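Local coordinates for putative uncharacterized protein (Streptococcus pyogenes serotype M1, PDB 3VZH) that probably acts as the Cas5d endoribonuclease that binds and cuts precursor CRISPR RNA in the adaptive immune system of the bacterium, at residues A[34-39]-A[168-173]; A[62-67]-A[199-204]; A[190-195]-A[208-213]. One frame throughout, in Å; residues are numbered along the deposited sequence.

Contact 1: A[34-39]-A[168-173]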
loop_
_atom_site.group_PDB
_atom_site.type_symbol
_atom_site.label_atom_id
_atom_site.label_comp_id
_atom_site.label_asym_id
_atom_site.label_seq_id
_atom_site.Cartn_x
_atom_site.Cartn_y
_atom_site.Cartn_z
ATOM N N TYR A 34 12.121 -5.500 -3.718
ATOM C CA TYR A 34 11.472 -5.248 -5.007
ATOM C C TYR A 34 11.720 -3.831 -5.315
ATOM O O TYR A 34 12.030 -3.024 -4.407
ATOM C CB TYR A 34 9.952 -5.415 -4.837
ATOM C CG TYR A 34 9.481 -6.872 -4.826
ATOM C CD1 TYR A 34 9.703 -7.703 -5.945
ATOM C CD2 TYR A 34 8.767 -7.383 -3.729
ATOM C CE1 TYR A 34 9.260 -9.064 -5.956
ATOM C CE2 TYR A 34 8.315 -8.744 -3.730
ATOM C CZ TYR A 34 8.538 -9.549 -4.848
ATOM O OH TYR A 34 8.048 -10.859 -4.873
ATOM N N SER A 35 11.540 -3.480 -6.587
ATOM C CA SER A 35 11.797 -2.122 -6.981
ATOM C C SER A 35 10.700 -1.159 -6.613
ATOM O O SER A 35 10.887 0.054 -6.750
ATOM C CB SER A 35 11.918 -2.077 -8.539
ATOM O OG SER A 35 12.937 -2.950 -8.998
ATOM N N VAL A 36 9.521 -1.677 -6.275
ATOM C CA VAL A 36 8.399 -0.816 -5.924
ATOM C C VAL A 36 7.637 -1.531 -4.782
ATOM O O VAL A 36 7.878 -2.702 -4.500
ATOM C CB VAL A 36 7.454 -0.545 -7.137
ATOM C CG1 VAL A 36 8.210 0.127 -8.303
ATOM C CG2 VAL A 36 6.881 -1.841 -7.629
ATOM N N PRO A 37 6.692 -0.824 -4.119
ATOM C CA PRO A 37 5.984 -1.535 -3.030
ATOM C C PRO A 37 5.101 -2.714 -3.473
ATOM O O PRO A 37 4.649 -2.756 -4.614
ATOM C CB PRO A 37 5.146 -0.446 -2.340
ATOM C CG PRO A 37 5.492 0.872 -3.031
ATOM C CD PRO A 37 6.186 0.545 -4.336
ATOM N N THR A 38 4.954 -3.730 -2.628
ATOM C CA THR A 38 3.925 -4.753 -2.864
ATOM C C THR A 38 2.548 -4.211 -2.339
ATOM O O THR A 38 2.499 -3.272 -1.453
ATOM C CB THR A 38 4.251 -6.041 -2.104
ATOM O OG1 THR A 38 4.372 -5.693 -0.733
ATOM C CG2 THR A 38 5.565 -6.676 -2.649
ATOM N N ARG A 39 1.439 -4.768 -2.841
ATOM C CA ARG A 39 0.123 -4.407 -2.325
ATOM C C ARG A 39 0.065 -4.639 -0.825
ATOM O O ARG A 39 -0.444 -3.784 -0.043
ATOM C CB ARG A 39 -1.015 -5.114 -3.017
ATOM C CG ARG A 39 -2.284 -4.264 -2.843
ATOM C CD ARG A 39 -3.552 -5.075 -2.741
ATOM N NE ARG A 39 -4.631 -4.279 -3.273
ATOM C CZ ARG A 39 -5.846 -4.730 -3.484
ATOM N NH1 ARG A 39 -6.139 -5.984 -3.151
ATOM N NH2 ARG A 39 -6.752 -3.924 -4.021
ATOM N N ILE A 168 7.116 0.169 -17.439
ATOM C CA ILE A 168 7.984 -0.984 -17.135
ATOM C C ILE A 168 7.255 -2.128 -16.465
ATOM O O ILE A 168 6.646 -1.960 -15.441
ATOM C CB ILE A 168 9.269 -0.604 -16.336
ATOM C CG1 ILE A 168 10.152 -1.836 -15.976
ATOM C CG2 ILE A 168 8.951 0.042 -15.047
ATOM C CD1 ILE A 168 11.600 -1.426 -15.710
ATOM N N ASP A 169 7.404 -3.315 -17.072
ATOM C CA ASP A 169 6.924 -4.550 -16.485
ATOM C C ASP A 169 7.939 -5.031 -15.481
ATOM O O ASP A 169 9.088 -5.413 -15.815
ATOM C CB ASP A 169 6.704 -5.548 -17.646
ATOM C CG ASP A 169 5.991 -6.850 -17.203
ATOM O OD1 ASP A 169 5.355 -7.474 -18.058
ATOM O OD2 ASP A 169 6.078 -7.220 -16.034
ATOM N N LEU A 170 7.535 -5.036 -14.210
ATOM C CA LEU A 170 8.375 -5.472 -13.131
ATOM C C LEU A 170 8.285 -6.997 -12.951
ATOM O O LEU A 170 8.968 -7.520 -12.120
ATOM C CB LEU A 170 8.029 -4.674 -11.837
ATOM C CG LEU A 170 8.292 -3.146 -12.013
ATOM C CD1 LEU A 170 7.671 -2.351 -10.899
ATOM C CD2 LEU A 170 9.733 -2.823 -12.102
ATOM N N GLY A 171 7.507 -7.714 -13.791
ATOM C CA GLY A 171 7.498 -9.223 -13.690
ATOM C C GLY A 171 6.618 -9.636 -12.561
ATOM O O GLY A 171 5.856 -8.839 -12.025
ATOM N N ILE A 172 6.784 -10.869 -12.095
ATOM C CA ILE A 172 5.872 -11.365 -11.104
ATOM C C ILE A 172 6.266 -10.880 -9.711
ATOM O O ILE A 172 7.415 -11.030 -9.287
ATOM C CB ILE A 172 5.940 -12.911 -11.071
ATOM C CG1 ILE A 172 5.672 -13.485 -12.461
ATOM C CG2 ILE A 172 4.853 -13.439 -10.151
ATOM C CD1 ILE A 172 4.284 -13.172 -13.018
ATOM N N MET A 173 5.333 -10.285 -8.985
ATOM C CA MET A 173 5.587 -9.758 -7.629
ATOM C C MET A 173 4.616 -10.393 -6.672
ATOM O O MET A 173 3.424 -10.604 -7.013
ATOM C CB MET A 173 5.334 -8.227 -7.620
ATOM C CG MET A 173 6.520 -7.497 -8.236
ATOM S SD MET A 173 6.433 -5.675 -8.054
ATOM C CE MET A 173 6.658 -5.716 -6.268
HETATM O O HOH W 1 8.308 -12.294 -7.002
#
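The Met173 side chain packs against loop 34-39, and its CG, SD and CE each meet a partner there. From CB, which stays clear of the loop, the chain passes to Met173 CG, 3.9 Å from Tyr34 CE1. Met173 SD comes next, 3.9 Å from Val36 CG2 and obliquely placed to the Tyr34 ring, a Met-aromatic contact. A bend at the last torsion (chi3 68°) then turns Met173 CE back over one face of Tyr34, 3.7 Å from the ring centroid and nearest to Tyr34 CG, as a CH-pi contact; the same methyl reaches Thr38 CG2 at 3.9 Å. Tyrosine and methionine thus slide past each other in opposite directions. At the far end of the ring, a water in the ring plane joins Tyr34 OH (2.6 Å) to Ile172 O, while the hydroxyl also bonds to the backbone N of Phe174. Beside this, Val36 CG2 and Leu170 CD1 meet tip to tip at 3.4 Å, tighter than usual. Val36 O is buried without a polar partner, close to Met173 CE. Thr38 OG1 caps Ala41 N: a loop leading into N-capped helix 39-49 packs through a Met-aromatic contact where strand 167-171 turns into strand 173-178.

Contact 2: A[62-67]-A[199-204]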
loop_
_atom_site.group_PDB
_atom_site.type_symbol
_atom_site.label_atom_id
_atom_site.label_comp_id
_atom_site.label_asym_id
_atom_site.label_seq_id
_atom_site.Cartn_x
_atom_site.Cartn_y
_atom_site.Cartn_z
ATOM N N VAL A 62 -1.109 2.992 -6.727
ATOM C CA VAL A 62 0.050 3.770 -6.174
ATOM C C VAL A 62 0.827 4.461 -7.260
ATOM O O VAL A 62 0.888 3.943 -8.397
ATOM C CB VAL A 62 0.996 2.862 -5.338
ATOM C CG1 VAL A 62 1.632 1.681 -6.171
ATOM C CG2 VAL A 62 2.128 3.704 -4.676
ATOM N N LYS A 63 1.333 5.673 -6.969
ATOM C CA LYS A 63 2.174 6.397 -7.902
ATOM C C LYS A 63 3.575 6.446 -7.319
ATOM O O LYS A 63 3.778 6.905 -6.152
ATOM C CB LYS A 63 1.694 7.829 -8.274
ATOM C CG LYS A 63 0.247 7.837 -8.774
ATOM C CD LYS A 63 -0.252 9.235 -9.108
ATOM C CE LYS A 63 0.448 9.838 -10.215
ATOM N NZ LYS A 63 -0.536 10.823 -10.820
ATOM N N VAL A 64 4.526 5.893 -8.071
ATOM C CA VAL A 64 5.967 5.934 -7.713
ATOM C C VAL A 64 6.543 7.235 -8.251
ATOM O O VAL A 64 6.718 7.408 -9.473
ATOM C CB VAL A 64 6.652 4.650 -8.335
ATOM C CG1 VAL A 64 8.149 4.641 -8.023
ATOM C CG2 VAL A 64 5.968 3.383 -7.834
ATOM N N ILE A 65 6.792 8.204 -7.349
ATOM C CA ILE A 65 7.132 9.562 -7.790
ATOM C C ILE A 65 8.581 9.696 -8.084
ATOM O O ILE A 65 8.941 10.466 -8.982
ATOM C CB ILE A 65 6.698 10.580 -6.709
ATOM C CG1 ILE A 65 5.147 10.476 -6.559
ATOM C CG2 ILE A 65 7.053 11.996 -7.201
ATOM C CD1 ILE A 65 4.335 10.672 -7.861
ATOM N N ASN A 66 9.430 8.967 -7.341
ATOM C CA ASN A 66 10.897 9.215 -7.427
ATOM C C ASN A 66 11.617 8.160 -8.261
ATOM O O ASN A 66 11.259 6.949 -8.164
ATOM C CB ASN A 66 11.589 9.251 -6.039
ATOM C CG ASN A 66 11.329 10.546 -5.291
ATOM O OD1 ASN A 66 10.632 11.427 -5.812
ATOM N ND2 ASN A 66 11.859 10.660 -4.026
ATOM N N GLN A 67 12.662 8.622 -8.965
ATOM C CA GLN A 67 13.707 7.722 -9.489
ATOM C C GLN A 67 13.953 6.522 -8.526
ATOM O O GLN A 67 14.204 6.667 -7.314
ATOM C CB GLN A 67 14.984 8.504 -9.740
ATOM C CG GLN A 67 16.122 7.624 -10.227
ATOM C CD GLN A 67 17.323 8.465 -10.582
ATOM O OE1 GLN A 67 17.298 9.702 -10.542
ATOM N NE2 GLN A 67 18.335 7.815 -10.975
ATOM N N GLY A 199 4.702 5.548 -14.081
ATOM C CA GLY A 199 4.865 5.556 -12.622
ATOM C C GLY A 199 3.693 5.027 -11.788
ATOM O O GLY A 199 3.792 5.016 -10.544
ATOM N N VAL A 200 2.601 4.623 -12.447
ATOM C CA VAL A 200 1.337 4.277 -11.793
ATOM C C VAL A 200 1.197 2.759 -11.755
ATOM O O VAL A 200 1.281 2.083 -12.812
ATOM C CB VAL A 200 0.099 4.822 -12.544
ATOM C CG1 VAL A 200 -1.129 4.546 -11.652
ATOM C CG2 VAL A 200 0.258 6.339 -12.723
ATOM N N ILE A 201 0.907 2.212 -10.594
ATOM C CA ILE A 201 0.631 0.767 -10.510
ATOM C C ILE A 201 -0.812 0.648 -10.025
ATOM O O ILE A 201 -1.141 1.106 -8.887
ATOM C CB ILE A 201 1.550 -0.011 -9.536
ATOM C CG1 ILE A 201 3.000 0.052 -10.031
ATOM C CG2 ILE A 201 1.153 -1.503 -9.527
ATOM C CD1 ILE A 201 4.010 -0.413 -9.047
ATOM N N THR A 202 -1.669 0.055 -10.867
ATOM C CA THR A 202 -3.130 -0.062 -10.548
ATOM C C THR A 202 -3.351 -1.495 -10.159
ATOM O O THR A 202 -3.168 -2.446 -11.001
ATOM C CB THR A 202 -4.033 0.335 -11.731
ATOM O OG1 THR A 202 -3.650 1.612 -12.165
ATOM C CG2 THR A 202 -5.562 0.431 -11.369
ATOM N N PHE A 203 -3.712 -1.696 -8.925
ATOM C CA PHE A 203 -3.734 -3.051 -8.454
ATOM C C PHE A 203 -4.894 -3.922 -8.916
ATOM O O PHE A 203 -6.012 -3.451 -9.029
ATOM C CB PHE A 203 -3.641 -3.078 -6.925
ATOM C CG PHE A 203 -2.314 -2.579 -6.447
ATOM C CD1 PHE A 203 -1.175 -3.386 -6.513
ATOM C CD2 PHE A 203 -2.210 -1.260 -5.982
ATOM C CE1 PHE A 203 0.055 -2.903 -6.120
ATOM C CE2 PHE A 203 -0.974 -0.763 -5.564
ATOM C CZ PHE A 203 0.162 -1.598 -5.624
ATOM N N LYS A 204 -4.588 -5.221 -9.079
ATOM C CA LYS A 204 -5.606 -6.245 -9.293
ATOM C C LYS A 204 -6.129 -6.680 -7.918
ATOM O O LYS A 204 -5.450 -6.555 -6.877
ATOM C CB LYS A 204 -4.989 -7.468 -10.041
ATOM C CG LYS A 204 -4.677 -7.182 -11.510
ATOM C CD LYS A 204 -4.342 -8.430 -12.327
ATOM C CE LYS A 204 -4.475 -7.997 -13.778
ATOM N NZ LYS A 204 -3.451 -8.561 -14.662
#
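Val62 and Ile201 form a hydrogen-bonded pair in the antiparallel ladder between strands 55-64 and 200-213. Val62 N gives to Ile201 O at 2.9 Å, and Ile201 N returns an almost straight bond (174°) to Val62 O at 2.8 Å. Two residues on, Val64 N reaches Gly199 O at 2.7 Å, in the carbonyl plane, which extends the bonding to the residue just before strand 200-213. Gly199 has a positive phi (85°), a backbone conformation glycine adopts easily. The tight side of the sheet is the face bearing Val62 and Ile201. Here Val62 CG1, placed between the backbone N and the carbonyl carbon (chi1 61°), lies 3.6 Å from Phe203 CE2, and Ile201 CB touches the same methyl at 3.8 Å. Ile201 CG2 rests over one face of the Phe203 ring, toward its rim. Leu42 of helix 39-49 packs on both Val62 and Phe203, closing this apolar layer from beyond the sheet. The other face is looser. Lys63 and Val200 sit there as a non-hydrogen-bonded pair, and their side chains come no closer than 4.2 Å, between Lys63 CG and Val200 CG2. Both residues are partly exposed; the lysine bends at its third torsion and carries NZ to the carbonyl O of Tyr156, whose ring it also meets in a cation-pi contact. The pairing is consistent with a later hairpin strand extending the edge of the RRM-like (ferredoxin-like) sheet at strand 55-64, with helix 39-49 against the packed face.

Contact 3: A[190-195]-A[208-213]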
loop_
_atom_site.group_PDB
_atom_site.type_symbol
_atom_site.label_atom_id
_atom_site.label_comp_id
_atom_site.label_asym_id
_atom_site.label_seq_id
_atom_site.Cartn_x
_atom_site.Cartn_y
_atom_site.Cartn_z
ATOM N N TYR A 190 -0.600 -14.884 -3.129
ATOM C CA TYR A 190 -0.994 -14.443 -4.444
ATOM C C TYR A 190 0.169 -13.667 -5.024
ATOM O O TYR A 190 0.765 -12.787 -4.349
ATOM C CB TYR A 190 -2.234 -13.533 -4.410
ATOM C CG TYR A 190 -3.495 -14.230 -3.969
ATOM C CD1 TYR A 190 -4.439 -14.668 -4.905
ATOM C CD2 TYR A 190 -3.739 -14.480 -2.603
ATOM C CE1 TYR A 190 -5.597 -15.304 -4.510
ATOM C CE2 TYR A 190 -4.901 -15.130 -2.192
ATOM C CZ TYR A 190 -5.817 -15.547 -3.140
ATOM O OH TYR A 190 -6.960 -16.202 -2.739
ATOM N N PHE A 191 0.462 -13.983 -6.291
ATOM C CA PHE A 191 1.538 -13.303 -7.062
ATOM C C PHE A 191 0.936 -12.858 -8.371
ATOM O O PHE A 191 0.029 -13.557 -8.890
ATOM C CB PHE A 191 2.720 -14.235 -7.346
ATOM C CG PHE A 191 3.501 -14.587 -6.122
ATOM C CD1 PHE A 191 4.736 -13.969 -5.866
ATOM C CD2 PHE A 191 3.032 -15.558 -5.241
ATOM C CE1 PHE A 191 5.477 -14.299 -4.728
ATOM C CE2 PHE A 191 3.780 -15.887 -4.121
ATOM C CZ PHE A 191 4.983 -15.242 -3.848
ATOM N N THR A 192 1.462 -11.770 -8.945
ATOM C CA THR A 192 0.952 -11.358 -10.230
ATOM C C THR A 192 1.926 -10.435 -10.939
ATOM O O THR A 192 2.771 -9.860 -10.262
ATOM C CB THR A 192 -0.495 -10.764 -10.136
ATOM O OG1 THR A 192 -1.195 -11.013 -11.389
ATOM C CG2 THR A 192 -0.523 -9.208 -9.730
ATOM N N LYS A 193 1.817 -10.421 -12.278
ATOM C CA LYS A 193 2.571 -9.555 -13.202
ATOM C C LYS A 193 2.192 -8.145 -12.851
ATOM O O LYS A 193 1.013 -7.797 -12.790
ATOM C CB LYS A 193 2.333 -9.855 -14.718
ATOM C CG LYS A 193 2.801 -8.697 -15.689
ATOM C CD LYS A 193 2.521 -9.001 -17.160
ATOM C CE LYS A 193 2.316 -10.542 -17.217
ATOM N NZ LYS A 193 2.622 -11.312 -18.445
ATOM N N THR A 194 3.206 -7.330 -12.585
ATOM C CA THR A 194 2.982 -5.996 -12.040
ATOM C C THR A 194 3.612 -4.985 -13.029
ATOM O O THR A 194 4.812 -5.039 -13.258
ATOM C CB THR A 194 3.563 -5.924 -10.578
ATOM O OG1 THR A 194 2.892 -6.903 -9.704
ATOM C CG2 THR A 194 3.452 -4.457 -10.005
ATOM N N VAL A 195 2.847 -4.094 -13.654
ATOM C CA VAL A 195 3.375 -3.189 -14.651
ATOM C C VAL A 195 3.174 -1.786 -14.134
ATOM O O VAL A 195 2.107 -1.435 -13.686
ATOM C CB VAL A 195 2.625 -3.327 -16.001
ATOM C CG1 VAL A 195 3.209 -2.423 -17.067
ATOM C CG2 VAL A 195 2.719 -4.787 -16.467
ATOM N N GLU A 208 -7.945 -11.919 -8.851
ATOM C CA GLU A 208 -7.605 -11.712 -10.252
ATOM C C GLU A 208 -6.082 -11.950 -10.544
ATOM O O GLU A 208 -5.597 -11.680 -11.681
ATOM C CB GLU A 208 -7.903 -10.259 -10.623
ATOM C CG GLU A 208 -9.398 -9.974 -10.721
ATOM C CD GLU A 208 -9.717 -8.511 -10.531
ATOM O OE1 GLU A 208 -8.796 -7.637 -10.520
ATOM O OE2 GLU A 208 -10.924 -8.243 -10.322
ATOM N N CYS A 209 -5.345 -12.380 -9.521
ATOM C CA CYS A 209 -3.886 -12.555 -9.673
ATOM C C CYS A 209 -3.539 -13.753 -10.598
ATOM O O CYS A 209 -4.315 -14.711 -10.709
ATOM C CB CYS A 209 -3.206 -12.756 -8.316
ATOM S SG CYS A 209 -3.022 -11.173 -7.379
ATOM N N ASP A 210 -2.333 -13.697 -11.176
ATOM C CA ASP A 210 -1.853 -14.688 -12.105
ATOM C C ASP A 210 -1.612 -16.023 -11.441
ATOM O O ASP A 210 -1.734 -17.033 -12.092
ATOM C CB ASP A 210 -0.542 -14.212 -12.754
ATOM C CG ASP A 210 -0.770 -13.049 -13.745
ATOM O OD1 ASP A 210 -1.901 -12.841 -14.194
ATOM O OD2 ASP A 210 0.184 -12.331 -14.026
ATOM N N ILE A 211 -1.243 -16.001 -10.168
ATOM C CA ILE A 211 -0.674 -17.197 -9.515
ATOM C C ILE A 211 -1.193 -17.199 -8.111
ATOM O O ILE A 211 -1.110 -16.171 -7.406
ATOM C CB ILE A 211 0.901 -17.148 -9.521
ATOM C CG1 ILE A 211 1.446 -17.321 -10.933
ATOM C CG2 ILE A 211 1.490 -18.309 -8.646
ATOM C CD1 ILE A 211 2.906 -16.854 -11.066
ATOM N N VAL A 212 -1.764 -18.346 -7.706
ATOM C CA VAL A 212 -2.191 -18.582 -6.310
ATOM C C VAL A 212 -1.501 -19.855 -5.814
ATOM O O VAL A 212 -1.608 -20.915 -6.445
ATOM C CB VAL A 212 -3.721 -18.823 -6.184
ATOM C CG1 VAL A 212 -4.183 -18.717 -4.717
ATOM C CG2 VAL A 212 -4.491 -17.885 -7.080
ATOM N N ASN A 213 -0.803 -19.768 -4.690
ATOM C CA ASN A 213 -0.318 -20.979 -4.008
ATOM C C ASN A 213 -1.144 -21.275 -2.764
ATOM O O ASN A 213 -1.448 -20.357 -1.988
ATOM C CB ASN A 213 1.152 -20.795 -3.640
ATOM C CG ASN A 213 1.948 -20.216 -4.804
ATOM O OD1 ASN A 213 2.063 -20.851 -5.861
ATOM N ND2 ASN A 213 2.428 -18.990 -4.656
HETATM O O HOH W 2 -1.072 -9.450 -13.510
#
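A classic beta bulge interrupts the hairpin of strands 188-197 and 200-213: Asp210 and Ile211 both stand opposite Phe191. Within the bulge, Phe191 N donates to Ile211 O at 2.9 Å and nearly straight, whereas the return bond from Ile211 N to Phe191 O, at 3.0 Å, is bent to 135°. Side chains add bonds at the bulge. Thr192 OG1, turned away from its own N and beside the carbonyl carbon (chi1 -151°), accepts from Asp210 N at 2.9 Å. The same hydroxyl gives its proton to a water, which in turn donates to Lys193 O and, over a longer distance, to Asp210 OD2. That carboxylate oxygen also accepts from Lys193 N at 3.1 Å, the donor standing 45° out of the carboxylate plane. Backbone amides on both strands are thereby bonded by a side chain from across the hairpin, and the water closes the network. Cys209 SG lies against Thr192 CB (3.8 Å) and Tyr190 CB.

On the face shared by Tyr190 and Val212 the two side chains lie side by side and point the same way; Val212 CG1 stands over one face of the tyrosine ring, 4.0 Å from its centroid, a CH-pi contact. On the face bearing Phe191 and Ile211, Asn213 ND2 comes within 3.4 Å of Phe191 CE2 while bonding to Ser189 OG. Ile172 packs on both Phe191 and Ile211. The hairpin is part of the larger antiparallel sheet, in which strand 188-197 lies between strand 200-213 and strands 167-171 and 173-178.

From the N terminus, the loop 34-39 comes first and waits until 168-173 to close contact 1. Before that, segment 62-67, at the end of strand 55-64, has passed, to be met only by 199-204, so contacts 1 and 2 cross. Contact 3 opens later, at 190-195, and closes at 208-213; it follows contact 1 in series and crosses contact 2, which closes inside its short hairpin. All three reach one antiparallel sheet. Val36 of contact 1 packs on Ile201 and Val64 of contact 2, and Leu170 and Met173 probably bond through their backbone to Thr194 and Thr192 of contact 3. Strand 200-213 serves contacts 2 and 3, linking strand 55-64 to strand 188-197.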